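Local structure of putative non-ribosomal peptide synthetase (Actinomadura parvosata subsp. kistnae, 6M7L) at residues Gln211-Trp215 against Ala345-Leu351; Arg317-Leu321 against Ile371-Gln377; Met406-Leu410 against Ala434-Phe438. The protein probably takes part in non-ribosomal peptide synthesis through a domain of the condensation family, whose fold is related to that of CoA-dependent acyltransferases. All blocks are in the same frame, centred on the assembly; numbering follows the deposited sequence.

Interaction 2 is the middle member of the set. Its strand segment 317-321 packs on interaction 1, where Leu-319 meets Ala-345, and its segment 371-377 joins interaction 3 through probable backbone hydrogen bonds, Gln-373 to Asp-409 and Ala-375 to Leu-410. Interactions 1 and 3 do not touch; their centres lie about 27 Å apart. The chemistry changes along the way. Interaction 1, farthest from the chain centre and partly buried, mixes an aromatic stack with side-chain hydrogen bonds. Interaction 2, also partly buried, is apolar and has no hydrogen bond across it. Interaction 3 is largely buried, combining one backbone bond, apolar packing and a long charge pair that involves an exposed arginine.

Interaction 1. Residues Gln211-Trp215 against Ala345-Leu351; sequences QIEFW and AHRHQDL
Phe-214 and His-348 lie flat against each other in a face-to-face stack, with ring centroids 3.5 Å apart and planes only 4° from parallel. The phenyl ring reaches this place because its CG is anti to the backbone N (chi1 167°), which swings it off helix 207-218 and over the imidazole. His-348 suits the position because it offers a flat face to the phenyl while its ND1 is hydrogen-bonded to the backbone O of Asp-344, a bond that should limit rotation of the ring. Gln-211 comes from another side: its CG touches the imidazole edge, 3.4 Å from CD2 of His-348, while its amide stands almost upright to that ring.

The amide then runs on to Asp-350, nearly coplanar with the carboxylate. NE2 of Gln-211 donates to the anti lone pair of Asp-350 OD1 over 3.0 Å, and OE1 receives two weak bonds from the backbone N of Asp-350 and of Leu-351. Glutamine is apt here, since one side chain can donate to a carboxylate and accept from the turning backbone. Trp-215 contributes a straighter bond: its NE1 lies 3.0 Å from O of His-348, with an angle of 162° at the hydrogen and the oxygen close to the indole plane. Beyond NE1, the indole CH2 rests 3.5 Å from CB of Ala-345, whose small side chain admits the large ring. One residue along the helix from the glutamine, CG1 of Ile-212 meets CD2 of Leu-351 at 3.6 Å, the two side chains crossing at about a right angle.

Helix 207-218 thus packs across the C-terminal end of helix 331-346 and the loop leading to helix 353-360, whose Leu-356 touches both Trp-215 and Leu-351, an interhelical joint of the condensation-family domain.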
loop_
_atom_site.group_PDB
_atom_site.type_symbol
_atom_site.label_atom_id
_atom_site.label_comp_id
_atom_site.label_asym_id
_atom_site.label_seq_id
_atom_site.Cartn_x
_atom_site.Cartn_y
_atom_site.Cartn_z
ATOM N N GLN A 211 36.030 0.784 1.086
ATOM C CA GLN A 211 35.050 -0.287 0.962
ATOM C C GLN A 211 35.535 -1.394 0.035
ATOM O O GLN A 211 35.333 -2.579 0.326
ATOM C CB GLN A 211 33.714 0.281 0.486
ATOM C CG GLN A 211 32.739 0.473 1.625
ATOM C CD GLN A 211 31.715 1.551 1.373
ATOM O OE1 GLN A 211 31.192 1.685 0.269
ATOM N NE2 GLN A 211 31.424 2.334 2.404
ATOM N N ILE A 212 36.175 -1.034 -1.081
ATOM C CA ILE A 212 36.760 -2.047 -1.956
ATOM C C ILE A 212 37.774 -2.885 -1.190
ATOM O O ILE A 212 37.810 -4.115 -1.317
ATOM C CB ILE A 212 37.391 -1.389 -3.197
ATOM C CG1 ILE A 212 36.314 -0.730 -4.061
ATOM C CG2 ILE A 212 38.175 -2.415 -4.004
ATOM C CD1 ILE A 212 36.853 -0.083 -5.316
ATOM N N GLU A 213 38.604 -2.234 -0.370
ATOM C CA GLU A 213 39.559 -2.966 0.454
ATOM C C GLU A 213 38.851 -3.827 1.490
ATOM O O GLU A 213 39.322 -4.922 1.820
ATOM C CB GLU A 213 40.518 -1.991 1.138
ATOM C CG GLU A 213 41.528 -1.354 0.203
ATOM C CD GLU A 213 42.406 -2.379 -0.485
ATOM O OE1 GLU A 213 42.345 -2.480 -1.730
ATOM O OE2 GLU A 213 43.149 -3.092 0.223
ATOM N N PHE A 214 37.721 -3.351 2.016
ATOM C CA PHE A 214 36.996 -4.110 3.030
ATOM C C PHE A 214 36.538 -5.456 2.488
ATOM O O PHE A 214 36.709 -6.492 3.141
ATOM C CB PHE A 214 35.800 -3.302 3.541
ATOM C CG PHE A 214 34.827 -4.108 4.355
ATOM C CD1 PHE A 214 35.062 -4.355 5.697
ATOM C CD2 PHE A 214 33.675 -4.622 3.776
ATOM C CE1 PHE A 214 34.168 -5.097 6.447
ATOM C CE2 PHE A 214 32.781 -5.365 4.521
ATOM C CZ PHE A 214 33.028 -5.602 5.858
ATOM N N TRP A 215 35.955 -5.463 1.287
ATOM C CA TRP A 215 35.405 -6.696 0.736
ATOM C C TRP A 215 36.485 -7.641 0.225
ATOM O O TRP A 215 36.290 -8.860 0.249
ATOM C CB TRP A 215 34.413 -6.376 -0.382
ATOM C CG TRP A 215 33.127 -5.815 0.125
ATOM C CD1 TRP A 215 32.676 -4.537 -0.016
ATOM C CD2 TRP A 215 32.128 -6.514 0.876
ATOM N NE1 TRP A 215 31.452 -4.397 0.594
ATOM C CE2 TRP A 215 31.095 -5.598 1.149
ATOM C CE3 TRP A 215 32.007 -7.826 1.340
ATOM C CZ2 TRP A 215 29.955 -5.953 1.864
ATOM C CZ3 TRP A 215 30.874 -8.176 2.053
ATOM C CH2 TRP A 215 29.864 -7.245 2.306
ATOM N N ALA A 345 28.992 -5.396 6.896
ATOM C CA ALA A 345 28.559 -5.343 5.502
ATOM C C ALA A 345 27.643 -4.151 5.256
ATOM O O ALA A 345 27.803 -3.425 4.268
ATOM C CB ALA A 345 27.860 -6.647 5.117
ATOM N N HIS A 346 26.668 -3.937 6.145
ATOM C CA HIS A 346 25.782 -2.786 6.004
ATOM C C HIS A 346 26.515 -1.466 6.203
ATOM O O HIS A 346 26.005 -0.420 5.789
ATOM C CB HIS A 346 24.612 -2.895 6.981
ATOM C CG HIS A 346 23.549 -3.856 6.544
ATOM N ND1 HIS A 346 23.512 -5.169 6.962
ATOM C CD2 HIS A 346 22.490 -3.695 5.716
ATOM C CE1 HIS A 346 22.472 -5.773 6.416
ATOM N NE2 HIS A 346 21.836 -4.902 5.655
ATOM N N ARG A 347 27.693 -1.490 6.826
ATOM C CA ARG A 347 28.560 -0.321 6.884
ATOM C C ARG A 347 29.387 -0.140 5.618
ATOM O O ARG A 347 30.189 0.798 5.553
ATOM C CB ARG A 347 29.496 -0.411 8.093
ATOM C CG ARG A 347 28.942 0.204 9.366
ATOM C CD ARG A 347 30.016 0.332 10.438
ATOM N NE ARG A 347 30.243 -0.920 11.153
ATOM C CZ ARG A 347 29.564 -1.291 12.234
ATOM N NH1 ARG A 347 28.612 -0.505 12.718
ATOM N NH2 ARG A 347 29.832 -2.445 12.828
ATOM N N HIS A 348 29.210 -1.001 4.616
ATOM C CA HIS A 348 30.052 -1.004 3.424
ATOM C C HIS A 348 29.231 -1.309 2.178
ATOM O O HIS A 348 29.670 -2.053 1.295
ATOM C CB HIS A 348 31.191 -2.017 3.554
ATOM C CG HIS A 348 32.190 -1.683 4.617
ATOM N ND1 HIS A 348 32.029 -2.056 5.934
ATOM C CD2 HIS A 348 33.371 -1.025 4.555
ATOM C CE1 HIS A 348 33.065 -1.637 6.639
ATOM N NE2 HIS A 348 33.894 -1.007 5.825
ATOM N N GLN A 349 28.032 -0.736 2.074
ATOM C CA GLN A 349 27.117 -1.077 0.991
ATOM C C GLN A 349 27.006 0.020 -0.065
ATOM O O GLN A 349 26.021 0.060 -0.808
ATOM C CB GLN A 349 25.737 -1.416 1.554
ATOM C CG GLN A 349 25.092 -0.307 2.361
ATOM C CD GLN A 349 23.897 -0.794 3.150
ATOM O OE1 GLN A 349 23.723 -1.998 3.353
ATOM N NE2 GLN A 349 23.063 0.135 3.600
ATOM N N ASP A 350 27.997 0.905 -0.158
ATOM C CA ASP A 350 27.986 1.913 -1.210
ATOM C C ASP A 350 28.672 1.429 -2.478
ATOM O O ASP A 350 28.322 1.877 -3.575
ATOM C CB ASP A 350 28.644 3.204 -0.714
ATOM C CG ASP A 350 28.078 3.668 0.612
ATOM O OD1 ASP A 350 28.673 3.343 1.661
ATOM O OD2 ASP A 350 27.027 4.344 0.606
ATOM N N LEU A 351 29.636 0.530 -2.350
ATOM C CA LEU A 351 30.195 -0.150 -3.512
ATOM C C LEU A 351 29.159 -1.114 -4.073
ATOM O O LEU A 351 28.705 -2.008 -3.347
ATOM C CB LEU A 351 31.466 -0.898 -3.123
ATOM C CG LEU A 351 32.092 -1.798 -4.191
ATOM C CD1 LEU A 351 32.569 -0.974 -5.375
ATOM C CD2 LEU A 351 33.231 -2.616 -3.602
#

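Interaction 2. Residues Arg317-Leu321 against Ile371-Gln377; sequences RWLAL and IFQVALQ
Ala-320 and Phe-372 are the pair with the nearest CA atoms, 6.8 Å apart, too far for the two segments to pair as neighbouring strands. No hydrogen bond joins them. Residues 317-321 are strand, whereas 371-377 arrives as loop and becomes strand from Val-374 onward, and the space between the backbones is bridged by side chains.

Trp-318 and Phe-372 make the main bridge. Their rings meet obliquely, planes 35° apart, with the benzo corner of the indole leading: CE3 of Trp-318 is 3.4 Å from CZ of Phe-372. A first torsion of 57° brings the phenyl there, setting its CG between the backbone N and the carbonyl carbon. The next indole atom, CZ3 of Trp-318, has CB of Ala-375 at its edge, 3.6 Å away and near the ring plane. On the other flank of the phenyl, CB of Ala-320 packs against CG2 of Ile-371 at 3.7 Å and against the Phe-372 ring. Ala-320 sits where the CA atoms are nearest, while at Ala-375 the long indole of Trp-318 makes up the distance to a small methyl.

Around this apolar bridge, Phe-372 also meets the rings of His-369 and Phe-353, and Trp-318 that of Trp-411. The backbone of strand 292-299 hydrogen-bonds to both segments and so links them indirectly, strand 410-418 flanks Val-374 to Gln-377, and helix 272-288 packs against Leu-321, Val-374 and Leu-376.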
loop_
_atom_site.group_PDB
_atom_site.type_symbol
_atom_site.label_atom_id
_atom_site.label_comp_id
_atom_site.label_asym_id
_atom_site.label_seq_id
_atom_site.Cartn_x
_atom_site.Cartn_y
_atom_site.Cartn_z
ATOM N N ARG A 317 20.030 -3.729 -4.517
ATOM C CA ARG A 317 21.376 -3.852 -3.981
ATOM C C ARG A 317 21.533 -5.239 -3.380
ATOM O O ARG A 317 20.655 -5.705 -2.646
ATOM C CB ARG A 317 21.657 -2.782 -2.926
ATOM C CG ARG A 317 21.744 -1.366 -3.470
ATOM C CD ARG A 317 21.741 -0.367 -2.328
ATOM N NE ARG A 317 20.522 -0.485 -1.534
ATOM C CZ ARG A 317 20.409 -0.086 -0.272
ATOM N NH1 ARG A 317 21.447 0.453 0.353
ATOM N NH2 ARG A 317 19.258 -0.234 0.370
ATOM N N TRP A 318 22.637 -5.901 -3.704
ATOM C CA TRP A 318 22.940 -7.219 -3.177
ATOM C C TRP A 318 24.101 -7.122 -2.198
ATOM O O TRP A 318 25.031 -6.335 -2.399
ATOM C CB TRP A 318 23.266 -8.201 -4.304
ATOM C CG TRP A 318 22.042 -8.662 -5.036
ATOM C CD1 TRP A 318 21.477 -8.085 -6.135
ATOM C CD2 TRP A 318 21.220 -9.788 -4.706
ATOM N NE1 TRP A 318 20.358 -8.788 -6.516
ATOM C CE2 TRP A 318 20.180 -9.839 -5.654
ATOM C CE3 TRP A 318 21.267 -10.762 -3.704
ATOM C CZ2 TRP A 318 19.196 -10.824 -5.630
ATOM C CZ3 TRP A 318 20.288 -11.741 -3.681
ATOM C CH2 TRP A 318 19.266 -11.763 -4.638
ATOM N N LEU A 319 24.037 -7.919 -1.135
ATOM C CA LEU A 319 25.003 -7.846 -0.047
ATOM C C LEU A 319 25.500 -9.247 0.272
ATOM O O LEU A 319 24.715 -10.109 0.678
ATOM C CB LEU A 319 24.379 -7.200 1.193
ATOM C CG LEU A 319 25.337 -6.474 2.134
ATOM C CD1 LEU A 319 26.010 -5.326 1.397
ATOM C CD2 LEU A 319 24.598 -5.971 3.366
ATOM N N ALA A 320 26.798 -9.472 0.087
ATOM C CA ALA A 320 27.413 -10.725 0.499
ATOM C C ALA A 320 27.607 -10.732 2.009
ATOM O O ALA A 320 27.936 -9.705 2.611
ATOM C CB ALA A 320 28.755 -10.923 -0.206
ATOM N N LEU A 321 27.396 -11.894 2.624
ATOM C CA LEU A 321 27.501 -12.054 4.075
ATOM C C LEU A 321 28.402 -13.240 4.395
ATOM O O LEU A 321 27.948 -14.253 4.941
ATOM C CB LEU A 321 26.117 -12.232 4.701
ATOM C CG LEU A 321 25.060 -11.191 4.317
ATOM C CD1 LEU A 321 23.710 -11.543 4.919
ATOM C CD2 LEU A 321 25.497 -9.798 4.741
ATOM N N ILE A 371 30.294 -14.735 -5.996
ATOM C CA ILE A 371 30.487 -14.570 -4.556
ATOM C C ILE A 371 29.561 -15.469 -3.742
ATOM O O ILE A 371 30.015 -16.172 -2.832
ATOM C CB ILE A 371 30.330 -13.096 -4.142
ATOM C CG1 ILE A 371 31.303 -12.221 -4.936
ATOM C CG2 ILE A 371 30.592 -12.937 -2.652
ATOM C CD1 ILE A 371 31.274 -10.758 -4.551
ATOM N N PHE A 372 28.264 -15.449 -4.038
ATOM C CA PHE A 372 27.328 -16.328 -3.354
ATOM C C PHE A 372 26.364 -16.934 -4.361
ATOM O O PHE A 372 26.067 -16.344 -5.402
ATOM C CB PHE A 372 26.549 -15.597 -2.241
ATOM C CG PHE A 372 25.795 -14.387 -2.711
ATOM C CD1 PHE A 372 24.507 -14.503 -3.211
ATOM C CD2 PHE A 372 26.366 -13.129 -2.635
ATOM C CE1 PHE A 372 23.813 -13.389 -3.640
ATOM C CE2 PHE A 372 25.672 -12.011 -3.058
ATOM C CZ PHE A 372 24.397 -12.141 -3.563
ATOM N N GLN A 373 25.888 -18.134 -4.035
ATOM C CA GLN A 373 24.888 -18.824 -4.831
ATOM C C GLN A 373 23.605 -19.076 -4.060
ATOM O O GLN A 373 22.623 -19.536 -4.655
ATOM C CB GLN A 373 25.438 -20.164 -5.350
ATOM C CG GLN A 373 26.671 -20.036 -6.227
ATOM C CD GLN A 373 27.921 -19.691 -5.443
ATOM O OE1 GLN A 373 28.200 -20.290 -4.405
ATOM N NE2 GLN A 373 28.674 -18.707 -5.927
ATOM N N VAL A 374 23.593 -18.798 -2.760
ATOM C CA VAL A 374 22.416 -18.918 -1.914
ATOM C C VAL A 374 22.117 -17.542 -1.340
ATOM O O VAL A 374 23.031 -16.830 -0.909
ATOM C CB VAL A 374 22.634 -19.954 -0.792
ATOM C CG1 VAL A 374 21.420 -20.027 0.122
ATOM C CG2 VAL A 374 22.942 -21.317 -1.392
ATOM N N ALA A 375 20.845 -17.158 -1.356
ATOM C CA ALA A 375 20.422 -15.879 -0.813
ATOM C C ALA A 375 19.263 -16.093 0.149
ATOM O O ALA A 375 18.506 -17.061 0.035
ATOM C CB ALA A 375 20.020 -14.896 -1.920
ATOM N N LEU A 376 19.134 -15.177 1.105
ATOM C CA LEU A 376 18.139 -15.284 2.162
ATOM C C LEU A 376 17.384 -13.971 2.292
ATOM O O LEU A 376 18.000 -12.904 2.400
ATOM C CB LEU A 376 18.796 -15.651 3.496
ATOM C CG LEU A 376 17.937 -15.517 4.755
ATOM C CD1 LEU A 376 16.709 -16.413 4.681
ATOM C CD2 LEU A 376 18.762 -15.827 5.995
ATOM N N GLN A 377 16.056 -14.053 2.280
ATOM C CA GLN A 377 15.189 -12.924 2.588
ATOM C C GLN A 377 14.326 -13.288 3.786
ATOM O O GLN A 377 13.650 -14.322 3.778
ATOM C CB GLN A 377 14.298 -12.544 1.401
ATOM C CG GLN A 377 15.013 -12.427 0.070
ATOM C CD GLN A 377 16.215 -11.500 0.107
ATOM O OE1 GLN A 377 17.260 -11.803 -0.470
ATOM N NE2 GLN A 377 16.070 -10.359 0.774
#

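Interaction 3. Residues Met406-Leu410 against Ala434-Phe438; sequences MELDL and AEDRF
Leu-410 and Phe-438 each hold CG anti to their own carbonyl carbon (chi1 -62° and -55°), and these torsions bring the branched end of the leucine to the phenyl ring. CD2 of Leu-410 stands 3.5 Å from CE2 of Phe-438, with the side chains crossing at about a right angle. Met-406, extended beyond CG, reaches forward with its methyl, CE lying 3.5 Å from N of Ala-434; a long, flexible thioether suits such a reach.

That same N donates to O of Asp-409 over 2.8 Å, a bond at the mouth of the antiparallel strands 410-418 and 424-434. The methyl of Ala-434 fits against O of Leu-408, while its own O gathers the N-H groups of Arg-437 and Phe-438, which curls the chain after the strand.

Arg-437 turns one face of its guanidinium to OD2 of Asp-409, 3.9 Å from NE. This salt bridge is long, and no N-H points at the oxygen. The stronger partner of Asp-409 is Arg-238, also through OD2. Two arginines near one carboxylate would probably favour its ionised form. The contact thus pairs one direct backbone bond with a longer-range attraction between the buried Asp-409 and the exposed Arg-437 that needs no aligned N-H.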
loop_
_atom_site.group_PDB
_atom_site.type_symbol
_atom_site.label_atom_id
_atom_site.label_comp_id
_atom_site.label_asym_id
_atom_site.label_seq_id
_atom_site.Cartn_x
_atom_site.Cartn_y
_atom_site.Cartn_z
ATOM N N MET A 406 16.351 -16.583 -12.122
ATOM C CA MET A 406 17.395 -16.180 -11.194
ATOM C C MET A 406 18.693 -16.887 -11.544
ATOM O O MET A 406 18.701 -17.930 -12.201
ATOM C CB MET A 406 17.007 -16.479 -9.739
ATOM C CG MET A 406 16.933 -17.957 -9.398
ATOM S SD MET A 406 16.604 -18.216 -7.647
ATOM C CE MET A 406 16.870 -19.975 -7.494
ATOM N N GLU A 407 19.800 -16.292 -11.100
ATOM C CA GLU A 407 21.112 -16.909 -11.234
ATOM C C GLU A 407 21.497 -17.731 -10.017
ATOM O O GLU A 407 22.414 -18.556 -10.106
ATOM C CB GLU A 407 22.184 -15.841 -11.462
ATOM C CG GLU A 407 21.909 -14.906 -12.616
ATOM C CD GLU A 407 23.026 -13.906 -12.809
ATOM O OE1 GLU A 407 24.120 -14.315 -13.255
ATOM O OE2 GLU A 407 22.816 -12.715 -12.496
ATOM N N LEU A 408 20.830 -17.517 -8.888
ATOM C CA LEU A 408 21.154 -18.237 -7.672
ATOM C C LEU A 408 20.720 -19.694 -7.783
ATOM O O LEU A 408 19.854 -20.056 -8.583
ATOM C CB LEU A 408 20.475 -17.578 -6.473
ATOM C CG LEU A 408 20.803 -16.100 -6.266
ATOM C CD1 LEU A 408 19.700 -15.420 -5.473
ATOM C CD2 LEU A 408 22.142 -15.951 -5.563
ATOM N N ASP A 409 21.354 -20.541 -6.971
ATOM C CA ASP A 409 20.905 -21.923 -6.860
ATOM C C ASP A 409 19.742 -22.038 -5.888
ATOM O O ASP A 409 18.809 -22.818 -6.114
ATOM C CB ASP A 409 22.053 -22.824 -6.408
ATOM C CG ASP A 409 23.311 -22.604 -7.209
ATOM O OD1 ASP A 409 23.206 -22.108 -8.349
ATOM O OD2 ASP A 409 24.406 -22.928 -6.704
ATOM N N LEU A 410 19.786 -21.267 -4.805
ATOM C CA LEU A 410 18.778 -21.316 -3.761
ATOM C C LEU A 410 18.491 -19.905 -3.276
ATOM O O LEU A 410 19.413 -19.111 -3.065
ATOM C CB LEU A 410 19.236 -22.196 -2.594
ATOM C CG LEU A 410 19.480 -23.664 -2.943
ATOM C CD1 LEU A 410 20.305 -24.346 -1.866
ATOM C CD2 LEU A 410 18.155 -24.382 -3.154
ATOM N N ALA A 434 17.008 -23.404 -8.113
ATOM C CA ALA A 434 17.332 -23.373 -9.533
ATOM C C ALA A 434 17.099 -24.746 -10.148
ATOM O O ALA A 434 17.586 -25.756 -9.633
ATOM C CB ALA A 434 18.781 -22.937 -9.740
ATOM N N GLU A 435 16.358 -24.781 -11.258
ATOM C CA GLU A 435 16.022 -26.061 -11.873
ATOM C C GLU A 435 17.237 -26.730 -12.508
ATOM O O GLU A 435 17.302 -27.963 -12.557
ATOM C CB GLU A 435 14.907 -25.874 -12.903
ATOM C CG GLU A 435 13.559 -25.530 -12.278
ATOM C CD GLU A 435 12.410 -25.622 -13.262
ATOM O OE1 GLU A 435 12.670 -25.830 -14.468
ATOM O OE2 GLU A 435 11.246 -25.492 -12.828
ATOM N N ASP A 436 18.220 -25.945 -12.982
ATOM C CA ASP A 436 19.462 -26.528 -13.521
ATOM C C ASP A 436 20.335 -27.136 -12.452
ATOM O O ASP A 436 21.454 -27.577 -12.753
ATOM C CB ASP A 436 20.279 -25.475 -14.269
ATOM C CG ASP A 436 19.529 -24.867 -15.431
ATOM O OD1 ASP A 436 18.552 -25.489 -15.903
ATOM O OD2 ASP A 436 19.920 -23.765 -15.875
ATOM N N ARG A 437 19.845 -27.167 -11.214
ATOM C CA ARG A 437 20.664 -27.534 -10.067
ATOM C C ARG A 437 19.963 -28.445 -9.074
ATOM O O ARG A 437 20.630 -29.290 -8.470
ATOM C CB ARG A 437 21.118 -26.251 -9.347
ATOM C CG ARG A 437 21.946 -26.477 -8.106
ATOM C CD ARG A 437 23.420 -26.620 -8.407
ATOM N NE ARG A 437 24.190 -26.747 -7.174
ATOM C CZ ARG A 437 25.479 -27.063 -7.129
ATOM N NH1 ARG A 437 26.146 -27.288 -8.255
ATOM N NH2 ARG A 437 26.099 -27.158 -5.961
ATOM N N PHE A 438 18.650 -28.321 -8.893
ATOM C CA PHE A 438 17.869 -29.224 -8.063
ATOM C C PHE A 438 16.594 -29.576 -8.809
ATOM O O PHE A 438 16.231 -28.924 -9.789
ATOM C CB PHE A 438 17.501 -28.609 -6.698
ATOM C CG PHE A 438 18.679 -28.125 -5.904
ATOM C CD1 PHE A 438 19.340 -28.976 -5.037
ATOM C CD2 PHE A 438 19.111 -26.813 -6.008
ATOM C CE1 PHE A 438 20.421 -28.536 -4.302
ATOM C CE2 PHE A 438 20.192 -26.367 -5.270
ATOM C CZ PHE A 438 20.850 -27.230 -4.420
#